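Local coordinates for Poly(A) RNA polymerase GLD2 (Rattus norvegicus, PDB 6LBK), which probably adds AMP from ATP to the 3' ends of selected cytoplasmic mRNAs, building poly(A) tails, and monoadenylates specific microRNAs, at residues Lys140-Arg145 with Pro161-Arg166; Asn186-Arg191 with His267-Val272; Ser68-Lys73 with Ser98-Phe103; His214-Ala219 with Phe347-Asp352. The protein carries 1 engineered substitution. All blocks are in the same frame, centred on the assembly; numbering follows the deposited sequence.

Interaction 1. Residues Lys140-Arg145 with Pro161-Arg166; sequences KHFCTR and PIVKFR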
loop_
_atom_site.group_PDB
_atom_site.type_symbol
_atom_site.label_atom_id
_atom_site.label_comp_id
_atom_site.label_asym_id
_atom_site.label_seq_id
_atom_site.Cartn_x
_atom_site.Cartn_y
_atom_site.Cartn_z
ATOM N N LYS A 140 17.690 -15.770 -13.534
ATOM C CA LYS A 140 18.893 -16.554 -13.797
ATOM C C LYS A 140 20.155 -15.722 -13.571
ATOM O O LYS A 140 21.181 -16.253 -13.130
ATOM C CB LYS A 140 18.838 -17.120 -15.216
ATOM C CG LYS A 140 19.617 -18.421 -15.410
ATOM C CD LYS A 140 18.931 -19.565 -14.653
ATOM C CE LYS A 140 17.454 -19.691 -15.038
ATOM N NZ LYS A 140 16.870 -21.017 -14.668
ATOM N N HIS A 141 20.099 -14.422 -13.871
ATOM C CA HIS A 141 21.221 -13.533 -13.579
ATOM C C HIS A 141 21.478 -13.465 -12.075
ATOM O O HIS A 141 22.619 -13.581 -11.617
ATOM C CB HIS A 141 20.913 -12.141 -14.149
ATOM C CG HIS A 141 22.069 -11.183 -14.145
ATOM N ND1 HIS A 141 23.097 -11.238 -15.065
ATOM C CD2 HIS A 141 22.335 -10.116 -13.350
ATOM C CE1 HIS A 141 23.957 -10.264 -14.819
ATOM N NE2 HIS A 141 23.519 -9.567 -13.785
ATOM N N PHE A 142 20.417 -13.304 -11.289
ATOM C CA PHE A 142 20.574 -13.236 -9.837
ATOM C C PHE A 142 21.128 -14.544 -9.280
ATOM O O PHE A 142 21.933 -14.545 -8.340
ATOM C CB PHE A 142 19.233 -12.906 -9.178
ATOM C CG PHE A 142 18.796 -11.467 -9.348
ATOM C CD1 PHE A 142 19.430 -10.630 -10.248
ATOM C CD2 PHE A 142 17.735 -10.961 -8.608
ATOM C CE1 PHE A 142 19.026 -9.310 -10.399
ATOM C CE2 PHE A 142 17.329 -9.652 -8.755
ATOM C CZ PHE A 142 17.980 -8.818 -9.658
ATOM N N CYS A 143 20.710 -15.670 -9.854
ATOM C CA CYS A 143 21.174 -16.968 -9.365
ATOM C C CYS A 143 22.626 -17.244 -9.749
ATOM O O CYS A 143 23.392 -17.772 -8.935
ATOM C CB CYS A 143 20.279 -18.090 -9.889
ATOM S SG CYS A 143 18.543 -17.977 -9.423
ATOM N N THR A 144 23.021 -16.928 -10.985
ATOM C CA THR A 144 24.356 -17.305 -11.447
ATOM C C THR A 144 25.413 -16.254 -11.099
ATOM O O THR A 144 26.417 -16.563 -10.445
ATOM C CB THR A 144 24.353 -17.572 -12.963
ATOM O OG1 THR A 144 24.059 -16.369 -13.682
ATOM C CG2 THR A 144 23.320 -18.624 -13.324
ATOM N N ARG A 145 25.207 -15.013 -11.529
ATOM C CA ARG A 145 26.258 -14.017 -11.396
ATOM C C ARG A 145 26.178 -13.272 -10.067
ATOM O O ARG A 145 27.213 -12.916 -9.498
ATOM C CB ARG A 145 26.220 -13.062 -12.598
ATOM C CG ARG A 145 26.419 -13.803 -13.934
ATOM C CD ARG A 145 27.846 -14.355 -14.114
ATOM N NE ARG A 145 27.976 -15.274 -15.260
ATOM C CZ ARG A 145 28.541 -14.984 -16.433
ATOM N NH1 ARG A 145 29.059 -13.780 -16.645
ATOM N NH2 ARG A 145 28.595 -15.905 -17.395
ATOM N N PRO A 161 3.878 -11.638 -12.032
ATOM C CA PRO A 161 4.980 -12.541 -11.687
ATOM C C PRO A 161 6.078 -11.732 -11.016
ATOM O O PRO A 161 6.320 -10.581 -11.373
ATOM C CB PRO A 161 5.424 -13.107 -13.043
ATOM C CG PRO A 161 4.310 -12.733 -14.012
ATOM C CD PRO A 161 3.755 -11.459 -13.488
ATOM N N ILE A 162 6.728 -12.335 -10.024
ATOM C CA ILE A 162 7.693 -11.608 -9.216
ATOM C C ILE A 162 8.950 -12.451 -9.044
ATOM O O ILE A 162 8.898 -13.681 -9.076
ATOM C CB ILE A 162 7.051 -11.245 -7.850
ATOM C CG1 ILE A 162 6.216 -9.989 -7.985
ATOM C CG2 ILE A 162 8.075 -11.040 -6.752
ATOM C CD1 ILE A 162 5.275 -9.842 -6.848
ATOM N N VAL A 163 10.091 -11.777 -8.891
ATOM C CA VAL A 163 11.304 -12.386 -8.364
ATOM C C VAL A 163 11.444 -11.867 -6.945
ATOM O O VAL A 163 11.544 -10.653 -6.724
ATOM C CB VAL A 163 12.554 -12.044 -9.195
ATOM C CG1 VAL A 163 13.801 -12.347 -8.389
ATOM C CG2 VAL A 163 12.603 -12.842 -10.483
ATOM N N LYS A 164 11.428 -12.775 -5.982
ATOM C CA LYS A 164 11.615 -12.429 -4.587
ATOM C C LYS A 164 13.051 -12.737 -4.212
ATOM O O LYS A 164 13.593 -13.785 -4.582
ATOM C CB LYS A 164 10.669 -13.212 -3.678
ATOM C CG LYS A 164 9.358 -12.536 -3.415
ATOM C CD LYS A 164 8.910 -12.851 -2.013
ATOM C CE LYS A 164 7.620 -12.145 -1.698
ATOM N NZ LYS A 164 6.995 -12.706 -0.469
ATOM N N PHE A 165 13.664 -11.827 -3.467
ATOM C CA PHE A 165 15.046 -12.080 -3.113
ATOM C C PHE A 165 15.370 -11.317 -1.848
ATOM O O PHE A 165 14.680 -10.372 -1.485
ATOM C CB PHE A 165 16.014 -11.689 -4.263
ATOM C CG PHE A 165 16.037 -10.216 -4.625
ATOM C CD1 PHE A 165 16.959 -9.351 -4.043
ATOM C CD2 PHE A 165 15.201 -9.717 -5.609
ATOM C CE1 PHE A 165 16.998 -7.992 -4.411
ATOM C CE2 PHE A 165 15.245 -8.370 -5.973
ATOM C CZ PHE A 165 16.135 -7.511 -5.375
ATOM N N ARG A 166 16.475 -11.698 -1.214
ATOM C CA ARG A 166 16.948 -11.025 -0.016
ATOM C C ARG A 166 18.317 -10.441 -0.322
ATOM O O ARG A 166 19.226 -11.168 -0.721
ATOM C CB ARG A 166 17.010 -11.999 1.162
ATOM C CG ARG A 166 17.060 -11.364 2.543
ATOM C CD ARG A 166 17.185 -12.454 3.606
ATOM N NE ARG A 166 18.516 -12.501 4.205
ATOM C CZ ARG A 166 18.820 -11.954 5.378
ATOM N NH1 ARG A 166 17.886 -11.335 6.095
ATOM N NH2 ARG A 166 20.057 -12.034 5.844
#
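Phe142 meets Phe165 in a T-shaped (edge-to-face) aromatic pair that packs helix 128-144 against the mixed five-stranded sheet of the palm, the catalytic core of this nucleotidyltransferase. The ring planes stand almost perpendicular, at 82°, and the centroids lie 5.2 Å apart. The Phe142 ring supplies the edge: its CE2 comes within 3.7 Å of Phe165 CE2 and sits over one face of the Phe165 ring, offset toward the rim rather than above the centre. Phe165 points toward the helix, and with its CG between the backbone N and the carbonyl carbon (chi1 64°) its ring turns one face to Phe142. On the same side of strand 162-167, Val163 adds a second, looser touch, its CG1 lying 4.2 Å from Phe142 CD2. Leu80 of helix 67-85 touches both phenylalanines, and Pro153 on the neighbouring strand 150-156 packs on Phe142, so the pair is buried; the Phe165 side chain is about 9 Å from that of Asp111, a probable ligand of the catalytic magnesium. With an alanine at Phe142, the face of Phe165 would probably lose its perpendicular partner and a gap would open between helix and sheet. Within helix 128-144, Lys140 O accepts from Thr144 N and from Thr144 OG1, the hydroxyl at 2.9 Å, with the two donors on opposite faces of the carbonyl plane.

Interaction 2. Residues Asn186-Arg191 with His267-Val272; sequences NTFLLR and HAPCNV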
loop_
_atom_site.group_PDB
_atom_site.type_symbol
_atom_site.label_atom_id
_atom_site.label_comp_id
_atom_site.label_asym_id
_atom_site.label_seq_id
_atom_site.Cartn_x
_atom_site.Cartn_y
_atom_site.Cartn_z
ATOM N N ASN A 186 0.904 4.922 -9.155
ATOM C CA ASN A 186 0.169 5.057 -7.910
ATOM C C ASN A 186 1.101 5.267 -6.729
ATOM O O ASN A 186 0.677 5.900 -5.750
ATOM C CB ASN A 186 -0.771 3.871 -7.688
ATOM C CG ASN A 186 -0.065 2.539 -7.684
ATOM O OD1 ASN A 186 1.035 2.398 -7.143
ATOM N ND2 ASN A 186 -0.709 1.533 -8.278
ATOM N N THR A 187 2.391 4.874 -6.861
ATOM C CA THR A 187 3.338 5.176 -5.783
ATOM C C THR A 187 3.290 6.653 -5.437
ATOM O O THR A 187 3.263 7.024 -4.254
ATOM C CB THR A 187 4.775 4.763 -6.135
ATOM O OG1 THR A 187 4.901 3.338 -6.059
ATOM C CG2 THR A 187 5.744 5.375 -5.143
ATOM N N PHE A 188 3.258 7.507 -6.462
ATOM C CA PHE A 188 3.328 8.933 -6.218
ATOM C C PHE A 188 1.956 9.562 -6.061
ATOM O O PHE A 188 1.860 10.647 -5.472
ATOM C CB PHE A 188 4.170 9.594 -7.321
ATOM C CG PHE A 188 5.566 9.095 -7.309
ATOM C CD1 PHE A 188 6.429 9.476 -6.282
ATOM C CD2 PHE A 188 5.996 8.166 -8.235
ATOM C CE1 PHE A 188 7.702 8.976 -6.206
ATOM C CE2 PHE A 188 7.294 7.669 -8.182
ATOM C CZ PHE A 188 8.144 8.070 -7.161
ATOM N N LEU A 189 0.893 8.880 -6.508
ATOM C CA LEU A 189 -0.441 9.265 -6.065
ATOM C C LEU A 189 -0.540 9.109 -4.562
ATOM O O LEU A 189 -0.741 10.086 -3.834
ATOM C CB LEU A 189 -1.487 8.408 -6.768
ATOM C CG LEU A 189 -2.924 8.527 -6.322
ATOM C CD1 LEU A 189 -3.390 9.917 -6.646
ATOM C CD2 LEU A 189 -3.673 7.503 -7.100
ATOM N N LEU A 190 -0.259 7.893 -4.087
ATOM C CA LEU A 190 -0.361 7.551 -2.674
ATOM C C LEU A 190 0.576 8.397 -1.837
ATOM O O LEU A 190 0.191 8.903 -0.769
ATOM C CB LEU A 190 -0.029 6.070 -2.483
ATOM C CG LEU A 190 -1.209 5.103 -2.338
ATOM C CD1 LEU A 190 -2.182 5.169 -3.512
ATOM C CD2 LEU A 190 -0.688 3.683 -2.080
ATOM N N ARG A 191 1.791 8.615 -2.339
ATOM C CA ARG A 191 2.743 9.455 -1.624
ATOM C C ARG A 191 2.186 10.860 -1.426
ATOM O O ARG A 191 2.343 11.448 -0.349
ATOM C CB ARG A 191 4.087 9.498 -2.372
ATOM C CG ARG A 191 5.082 10.471 -1.774
ATOM C CD ARG A 191 6.491 10.253 -2.241
ATOM N NE ARG A 191 7.409 11.195 -1.599
ATOM C CZ ARG A 191 8.135 10.939 -0.509
ATOM N NH1 ARG A 191 8.920 11.888 -0.010
ATOM N NH2 ARG A 191 8.080 9.746 0.081
ATOM N N HIS A 267 7.517 14.123 -9.535
ATOM C CA HIS A 267 7.347 15.556 -9.340
ATOM C C HIS A 267 5.982 15.901 -8.771
ATOM O O HIS A 267 5.821 17.003 -8.233
ATOM C CB HIS A 267 7.551 16.322 -10.646
ATOM C CG HIS A 267 8.985 16.441 -11.066
ATOM N ND1 HIS A 267 10.025 15.906 -10.335
ATOM C CD2 HIS A 267 9.551 17.044 -12.137
ATOM C CE1 HIS A 267 11.169 16.167 -10.942
ATOM N NE2 HIS A 267 10.909 16.856 -12.037
ATOM N N ALA A 268 4.991 15.008 -8.907
ATOM C CA ALA A 268 3.630 15.351 -8.492
ATOM C C ALA A 268 3.532 15.769 -7.027
ATOM O O ALA A 268 2.894 16.801 -6.750
ATOM C CB ALA A 268 2.684 14.188 -8.805
ATOM N N PRO A 269 4.117 15.052 -6.057
ATOM C CA PRO A 269 4.024 15.513 -4.659
ATOM C C PRO A 269 4.699 16.852 -4.401
ATOM O O PRO A 269 4.350 17.514 -3.417
ATOM C CB PRO A 269 4.683 14.379 -3.857
ATOM C CG PRO A 269 5.486 13.624 -4.839
ATOM C CD PRO A 269 4.739 13.718 -6.131
ATOM N N CYS A 270 5.660 17.269 -5.236
ATOM C CA CYS A 270 6.247 18.598 -5.076
ATOM C C CYS A 270 5.298 19.697 -5.532
ATOM O O CYS A 270 5.425 20.839 -5.079
ATOM C CB CYS A 270 7.556 18.729 -5.869
ATOM S SG CYS A 270 8.929 17.637 -5.417
ATOM N N ASN A 271 4.342 19.376 -6.401
ATOM C CA ASN A 271 3.423 20.363 -6.949
ATOM C C ASN A 271 2.182 20.562 -6.082
ATOM O O ASN A 271 1.728 21.698 -5.914
ATOM C CB ASN A 271 2.986 19.939 -8.357
ATOM C CG ASN A 271 4.162 19.699 -9.302
ATOM O OD1 ASN A 271 4.208 18.680 -9.997
ATOM N ND2 ASN A 271 5.106 20.637 -9.340
ATOM N N VAL A 272 1.634 19.489 -5.523
ATOM C CA VAL A 272 0.310 19.542 -4.892
ATOM C C VAL A 272 0.432 20.145 -3.493
ATOM O O VAL A 272 1.267 19.685 -2.698
ATOM C CB VAL A 272 -0.308 18.148 -4.843
ATOM C CG1 VAL A 272 -1.580 18.146 -4.001
ATOM C CG2 VAL A 272 -0.581 17.645 -6.253
#
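Phe188 carries its CG beside the backbone N (chi1 -63°), whereas Arg191, one helical turn later, has its CG turned away from the N (chi1 174°) and runs on extended to its guanidinium; both side chains reach the ring of Pro269. The proline meets Phe188 near the base of the side chain, with its CD 4.3 Å from Phe188 CB, while its CG lies obliquely to the aromatic ring. That same CG is 4.4 Å from Arg191 CD and stands at the edge of the guanidinium, near its plane. The meeting is apolar, proline CD and CG resting against Phe188 CB and Arg191 CD. The polar end of Arg191 is engaged by another partner: NH2 is hydrogen-bonded to Leu100 O. Thr187 CG2 lies 4.0 Å above one face of the Phe188 ring, over its centre, and His266 also touches this side chain. Pro269 has no N-H to offer, which suits the start of the short, weakly bonded helix 268-271; there Ala268 O accepts from Asn271 N at 3.0 Å and from Val272 N at 3.2 Å. The Phe188 side chain is about 11 Å from that of the probable metal ligand Asp111. The contact joins helix 182-194, which follows the last strand of the palm sheet, to a short helix of the largely helical region, an arrangement consistent with the palm-plus-helical-domain architecture of non-canonical poly(A) polymerases.

Interaction 3. Residues Ser68-Lys73 with Ser98-Phe103; sequences SDLKKK and SSLNGF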
loop_
_atom_site.group_PDB
_atom_site.type_symbol
_atom_site.label_atom_id
_atom_site.label_comp_id
_atom_site.label_asym_id
_atom_site.label_seq_id
_atom_site.Cartn_x
_atom_site.Cartn_y
_atom_site.Cartn_z
ATOM N N SER A 68 17.517 5.776 6.949
ATOM C CA SER A 68 18.604 4.829 6.693
ATOM C C SER A 68 18.092 3.541 6.045
ATOM O O SER A 68 18.777 2.961 5.180
ATOM C CB SER A 68 19.396 4.548 7.981
ATOM O OG SER A 68 18.728 3.711 8.909
ATOM N N ASP A 69 16.886 3.093 6.425
ATOM C CA ASP A 69 16.255 1.952 5.752
ATOM C C ASP A 69 16.087 2.237 4.260
ATOM O O ASP A 69 16.437 1.410 3.399
ATOM C CB ASP A 69 14.897 1.644 6.397
ATOM C CG ASP A 69 14.981 1.453 7.916
ATOM O OD1 ASP A 69 15.767 0.597 8.389
ATOM O OD2 ASP A 69 14.253 2.158 8.643
ATOM N N LEU A 70 15.584 3.437 3.948
ATOM C CA LEU A 70 15.331 3.842 2.573
ATOM C C LEU A 70 16.641 4.054 1.811
ATOM O O LEU A 70 16.706 3.814 0.599
ATOM C CB LEU A 70 14.481 5.129 2.560
ATOM C CG LEU A 70 14.102 5.711 1.197
ATOM C CD1 LEU A 70 13.204 4.707 0.518
ATOM C CD2 LEU A 70 13.443 7.058 1.279
ATOM N N LYS A 71 17.706 4.463 2.496
ATOM C CA LYS A 71 18.981 4.584 1.809
ATOM C C LYS A 71 19.546 3.214 1.449
ATOM O O LYS A 71 20.115 3.054 0.370
ATOM C CB LYS A 71 19.962 5.381 2.657
ATOM C CG LYS A 71 19.573 6.851 2.780
ATOM C CD LYS A 71 20.515 7.619 3.701
ATOM C CE LYS A 71 19.983 9.014 3.985
ATOM N NZ LYS A 71 20.811 9.718 4.998
ATOM N N LYS A 72 19.399 2.212 2.331
ATOM C CA LYS A 72 19.870 0.864 1.984
ATOM C C LYS A 72 19.064 0.274 0.830
ATOM O O LYS A 72 19.614 -0.413 -0.052
ATOM C CB LYS A 72 19.828 -0.062 3.198
ATOM C CG LYS A 72 21.146 -0.099 3.981
ATOM C CD LYS A 72 22.398 0.091 3.077
ATOM C CE LYS A 72 22.962 -1.176 2.354
ATOM N NZ LYS A 72 24.230 -0.830 1.558
ATOM N N LYS A 73 17.765 0.565 0.793
ATOM C CA LYS A 73 16.959 0.115 -0.337
ATOM C C LYS A 73 17.337 0.851 -1.628
ATOM O O LYS A 73 17.350 0.251 -2.710
ATOM C CB LYS A 73 15.471 0.266 -0.005
ATOM C CG LYS A 73 15.022 -0.664 1.122
ATOM C CD LYS A 73 13.551 -0.527 1.353
ATOM C CE LYS A 73 13.114 -1.284 2.553
ATOM N NZ LYS A 73 11.651 -1.096 2.705
ATOM N N SER A 98 5.416 0.580 -0.801
ATOM C CA SER A 98 5.623 1.071 0.562
ATOM C C SER A 98 6.969 1.760 0.752
ATOM O O SER A 98 7.080 2.686 1.570
ATOM C CB SER A 98 5.496 -0.078 1.535
ATOM O OG SER A 98 4.177 -0.607 1.457
ATOM N N SER A 99 8.009 1.321 0.029
ATOM C CA SER A 99 9.319 1.945 0.179
ATOM C C SER A 99 9.279 3.422 -0.174
ATOM O O SER A 99 9.986 4.227 0.440
ATOM C CB SER A 99 10.343 1.210 -0.672
ATOM O OG SER A 99 10.347 -0.157 -0.301
ATOM N N LEU A 100 8.389 3.820 -1.069
ATOM C CA LEU A 100 8.385 5.201 -1.509
ATOM C C LEU A 100 7.031 5.906 -1.443
ATOM O O LEU A 100 7.012 7.137 -1.504
ATOM C CB LEU A 100 8.932 5.263 -2.944
ATOM C CG LEU A 100 10.021 6.289 -3.177
ATOM C CD1 LEU A 100 11.057 6.284 -2.047
ATOM C CD2 LEU A 100 10.659 5.870 -4.487
ATOM N N ASN A 101 5.918 5.193 -1.252
ATOM C CA ASN A 101 4.599 5.828 -1.260
ATOM C C ASN A 101 4.258 6.540 0.048
ATOM O O ASN A 101 3.120 6.978 0.206
ATOM C CB ASN A 101 3.504 4.792 -1.576
ATOM C CG ASN A 101 3.303 3.776 -0.458
ATOM O OD1 ASN A 101 3.759 3.973 0.663
ATOM N ND2 ASN A 101 2.670 2.664 -0.782
ATOM N N GLY A 102 5.181 6.614 1.003
ATOM C CA GLY A 102 4.936 7.267 2.273
ATOM C C GLY A 102 4.291 6.414 3.344
ATOM O O GLY A 102 4.192 6.867 4.488
ATOM N N PHE A 103 3.906 5.184 3.044
ATOM C CA PHE A 103 3.274 4.326 4.039
ATOM C C PHE A 103 4.166 3.140 4.409
ATOM O O PHE A 103 3.689 2.019 4.630
ATOM C CB PHE A 103 1.903 3.847 3.556
ATOM C CG PHE A 103 0.974 4.950 3.173
ATOM C CD1 PHE A 103 0.600 5.906 4.082
ATOM C CD2 PHE A 103 0.452 5.014 1.907
ATOM C CE1 PHE A 103 -0.277 6.927 3.721
ATOM C CE2 PHE A 103 -0.411 6.016 1.544
ATOM C CZ PHE A 103 -0.780 6.975 2.449
#
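Lys73 reaches out from helix 67-85 to Ser99, first along its carbon chain and then with its ammonium group. CB points toward the loop 98-103, and with CG beside the backbone N (chi1 -66°) the rest of the chain runs on fully extended. CD is the first atom to come close, 3.6 Å from Ser99 OG and 4.2 Å from Ser99 CB; CE passes the same hydroxyl, and NZ ends 3.4 Å from Ser99 OG in a weak hydrogen bond. The stronger partner of NZ is Ser108 O, with Gln65 OE1 and Asp109 O as weak additional acceptors. A leucine in place of Lys73 would probably leave Ser108 O without this donor and Ser99 OG without its weak tie to the helix. The segment 98-103 follows the first strand of the palm sheet and begins in the Gly-Ser signature of the polymerase beta-like nucleotidyltransferases; the side chain of Ser99 is about 5 Å from that of Asp111, which, with Asp109, probably binds the catalytic magnesium. One turn before Lys73, Leu70 packs on the other half of the contact. Its CD1 lies 3.3 Å from Ser99 O, a carbonyl that accepts from Gln65 NE2, and 3.7 Å from Leu100 CD1, with the two leucine side chains crossing at about a right angle. Farther along the loop, Asn101 OD1 accepts from Phe103 N at 2.7 Å (N-H...O 159°), forming an Asx turn.

Interaction 4. Residues His214-Ala219 with Phe347-Asp352; sequences HEINDA and FDMIKD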
loop_
_atom_site.group_PDB
_atom_site.type_symbol
_atom_site.label_atom_id
_atom_site.label_comp_id
_atom_site.label_asym_id
_atom_site.label_seq_id
_atom_site.Cartn_x
_atom_site.Cartn_y
_atom_site.Cartn_z
ATOM N N HIS A 214 -3.724 -9.642 12.701
ATOM C CA HIS A 214 -4.885 -10.520 12.698
ATOM C C HIS A 214 -4.925 -11.435 11.489
ATOM O O HIS A 214 -5.989 -11.994 11.191
ATOM C CB HIS A 214 -6.182 -9.713 12.789
ATOM C CG HIS A 214 -6.329 -8.970 14.076
ATOM N ND1 HIS A 214 -6.678 -9.594 15.255
ATOM C CD2 HIS A 214 -6.169 -7.660 14.377
ATOM C CE1 HIS A 214 -6.718 -8.703 16.229
ATOM N NE2 HIS A 214 -6.424 -7.519 15.720
ATOM N N GLU A 215 -3.803 -11.580 10.775
ATOM C CA GLU A 215 -3.672 -12.563 9.694
ATOM C C GLU A 215 -4.698 -12.320 8.599
ATOM O O GLU A 215 -5.191 -13.266 7.989
ATOM C CB GLU A 215 -3.792 -14.002 10.231
ATOM C CG GLU A 215 -2.595 -14.911 9.951
ATOM C CD GLU A 215 -1.982 -14.731 8.562
ATOM O OE1 GLU A 215 -2.723 -14.752 7.551
ATOM O OE2 GLU A 215 -0.752 -14.511 8.482
ATOM N N ILE A 216 -5.030 -11.051 8.337
ATOM C CA ILE A 216 -5.902 -10.675 7.230
ATOM C C ILE A 216 -5.213 -9.750 6.247
ATOM O O ILE A 216 -5.865 -9.190 5.369
ATOM C CB ILE A 216 -7.204 -10.022 7.735
ATOM C CG1 ILE A 216 -6.919 -8.624 8.306
ATOM C CG2 ILE A 216 -7.855 -10.895 8.788
ATOM C CD1 ILE A 216 -8.125 -7.983 9.017
ATOM N N ASN A 217 -3.900 -9.614 6.336
ATOM C CA ASN A 217 -3.195 -8.694 5.457
ATOM C C ASN A 217 -2.218 -9.484 4.591
ATOM O O ASN A 217 -1.005 -9.252 4.643
ATOM C CB ASN A 217 -2.471 -7.627 6.289
ATOM C CG ASN A 217 -1.769 -6.581 5.427
ATOM O OD1 ASN A 217 -2.062 -6.446 4.236
ATOM N ND2 ASN A 217 -0.815 -5.860 6.019
ATOM N N ASP A 218 -2.729 -10.453 3.818
ATOM C CA ASP A 218 -1.835 -11.190 2.922
ATOM C C ASP A 218 -2.659 -11.729 1.744
ATOM O O ASP A 218 -3.189 -12.849 1.788
ATOM C CB ASP A 218 -1.124 -12.300 3.683
ATOM C CG ASP A 218 0.227 -12.661 3.073
ATOM O OD1 ASP A 218 0.284 -13.509 2.147
ATOM O OD2 ASP A 218 1.235 -12.072 3.531
ATOM N N ALA A 219 -2.665 -10.962 0.645
ATOM C CA ALA A 219 -3.389 -11.383 -0.553
ATOM C C ALA A 219 -2.917 -12.747 -1.055
ATOM O O ALA A 219 -3.710 -13.499 -1.636
ATOM C CB ALA A 219 -3.248 -10.327 -1.651
ATOM N N PHE A 347 -13.392 -14.080 3.553
ATOM C CA PHE A 347 -14.242 -12.889 3.577
ATOM C C PHE A 347 -14.861 -12.685 4.958
ATOM O O PHE A 347 -14.840 -11.572 5.513
ATOM C CB PHE A 347 -15.319 -13.029 2.491
ATOM C CG PHE A 347 -16.279 -11.868 2.404
ATOM C CD1 PHE A 347 -15.851 -10.565 2.626
ATOM C CD2 PHE A 347 -17.597 -12.083 2.025
ATOM C CE1 PHE A 347 -16.736 -9.509 2.523
ATOM C CE2 PHE A 347 -18.480 -11.032 1.904
ATOM C CZ PHE A 347 -18.065 -9.756 2.153
ATOM N N ASP A 348 -15.392 -13.768 5.534
ATOM C CA ASP A 348 -15.938 -13.708 6.882
ATOM C C ASP A 348 -14.856 -13.375 7.889
ATOM O O ASP A 348 -15.100 -12.635 8.838
ATOM C CB ASP A 348 -16.600 -15.035 7.252
ATOM C CG ASP A 348 -17.831 -15.323 6.409
ATOM O OD1 ASP A 348 -18.342 -14.362 5.791
ATOM O OD2 ASP A 348 -18.303 -16.486 6.370
ATOM N N MET A 349 -13.660 -13.933 7.722
ATOM C CA MET A 349 -12.581 -13.598 8.643
ATOM C C MET A 349 -12.381 -12.088 8.696
ATOM O O MET A 349 -12.307 -11.493 9.780
ATOM C CB MET A 349 -11.305 -14.341 8.236
ATOM C CG MET A 349 -10.210 -14.321 9.286
ATOM S SD MET A 349 -8.605 -14.944 8.725
ATOM C CE MET A 349 -9.071 -16.498 7.967
ATOM N N ILE A 350 -12.366 -11.444 7.528
ATOM C CA ILE A 350 -12.254 -9.982 7.482
ATOM C C ILE A 350 -13.431 -9.330 8.214
ATOM O O ILE A 350 -13.243 -8.458 9.073
ATOM C CB ILE A 350 -12.164 -9.482 6.025
ATOM C CG1 ILE A 350 -11.281 -10.384 5.150
ATOM C CG2 ILE A 350 -11.640 -8.067 5.975
ATOM C CD1 ILE A 350 -9.814 -10.133 5.258
ATOM N N LYS A 351 -14.663 -9.727 7.864
ATOM C CA LYS A 351 -15.857 -9.098 8.444
ATOM C C LYS A 351 -15.874 -9.234 9.966
ATOM O O LYS A 351 -16.114 -8.262 10.704
ATOM C CB LYS A 351 -17.131 -9.729 7.860
ATOM C CG LYS A 351 -17.491 -9.347 6.419
ATOM C CD LYS A 351 -18.294 -10.448 5.700
ATOM C CE LYS A 351 -19.784 -10.455 6.077
ATOM N NZ LYS A 351 -20.588 -11.262 5.099
ATOM N N ASP A 352 -15.642 -10.455 10.444
ATOM C CA ASP A 352 -15.659 -10.743 11.869
ATOM C C ASP A 352 -14.578 -9.965 12.590
ATOM O O ASP A 352 -14.808 -9.464 13.698
ATOM C CB ASP A 352 -15.463 -12.243 12.103
ATOM C CG ASP A 352 -16.534 -13.094 11.432
ATOM O OD1 ASP A 352 -17.637 -12.569 11.169
ATOM O OD2 ASP A 352 -16.272 -14.291 11.161
#
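Flat groups flank the Ile216-Ile350 contact on both segments: on helix 344-363 the Phe347 ring carries Lys351 CD 3.5 Å above the centre of one face, stacks with Tyr325 and meets Trp300 edge-to-face, while on the loop side the His214 ring meets Trp210 with planes at about 60°. The contact itself is aliphatic. Ile350 has its CG1 beside the backbone N, and a second bend (chi2 -82°) swings CD1 round to the loop, where it comes within 3.6 Å of Ile216 CB. With Ile216 CG1 set between the backbone N and the carbonyl carbon (chi1 71°), CG2 faces Met349, whose SD lies 4.1 Å away. The sulfur is also 3.9 Å from Glu215 O, so the thioether lies alongside the loop backbone as well as the isoleucine. Trp210 and Ala211 of helix 200-213 also touch Ile216, and both isoleucines are buried. A long salt bridge, 3.9 Å between Lys351 NZ and Asp348 OD1, lies along the helix away from this apolar strip. Far from the catalytic site, the contact joins the end of helix 200-213 to the C-terminal helix 344-363. That end is a Schellman motif, with Ile216 N bonded to Ala211 O, Glu215 N to Ser212 O, and Glu215 in the C-prime position with positive phi.

Overall arrangement
From the N terminus, interaction 3 closes first, bringing the loop after the first palm strand back onto helix 67-85. Interaction 1 follows in series and closes a short loop that runs from helix 128-144 through strand 150-156 to its hairpin partner, strand 162-167. Interaction 2 then spans residues 186-272, and interaction 4 opens within that span but closes at 347-352, so the two cross along the chain, although they do not touch. Interactions 2 and 3 touch directly, where Thr187 and Arg191 of helix 182-194 pack on Asn101 of the active-site loop 98-103. Interactions 3 and 4 lie on opposite sides of the chain's centre, their centres 26 Å apart.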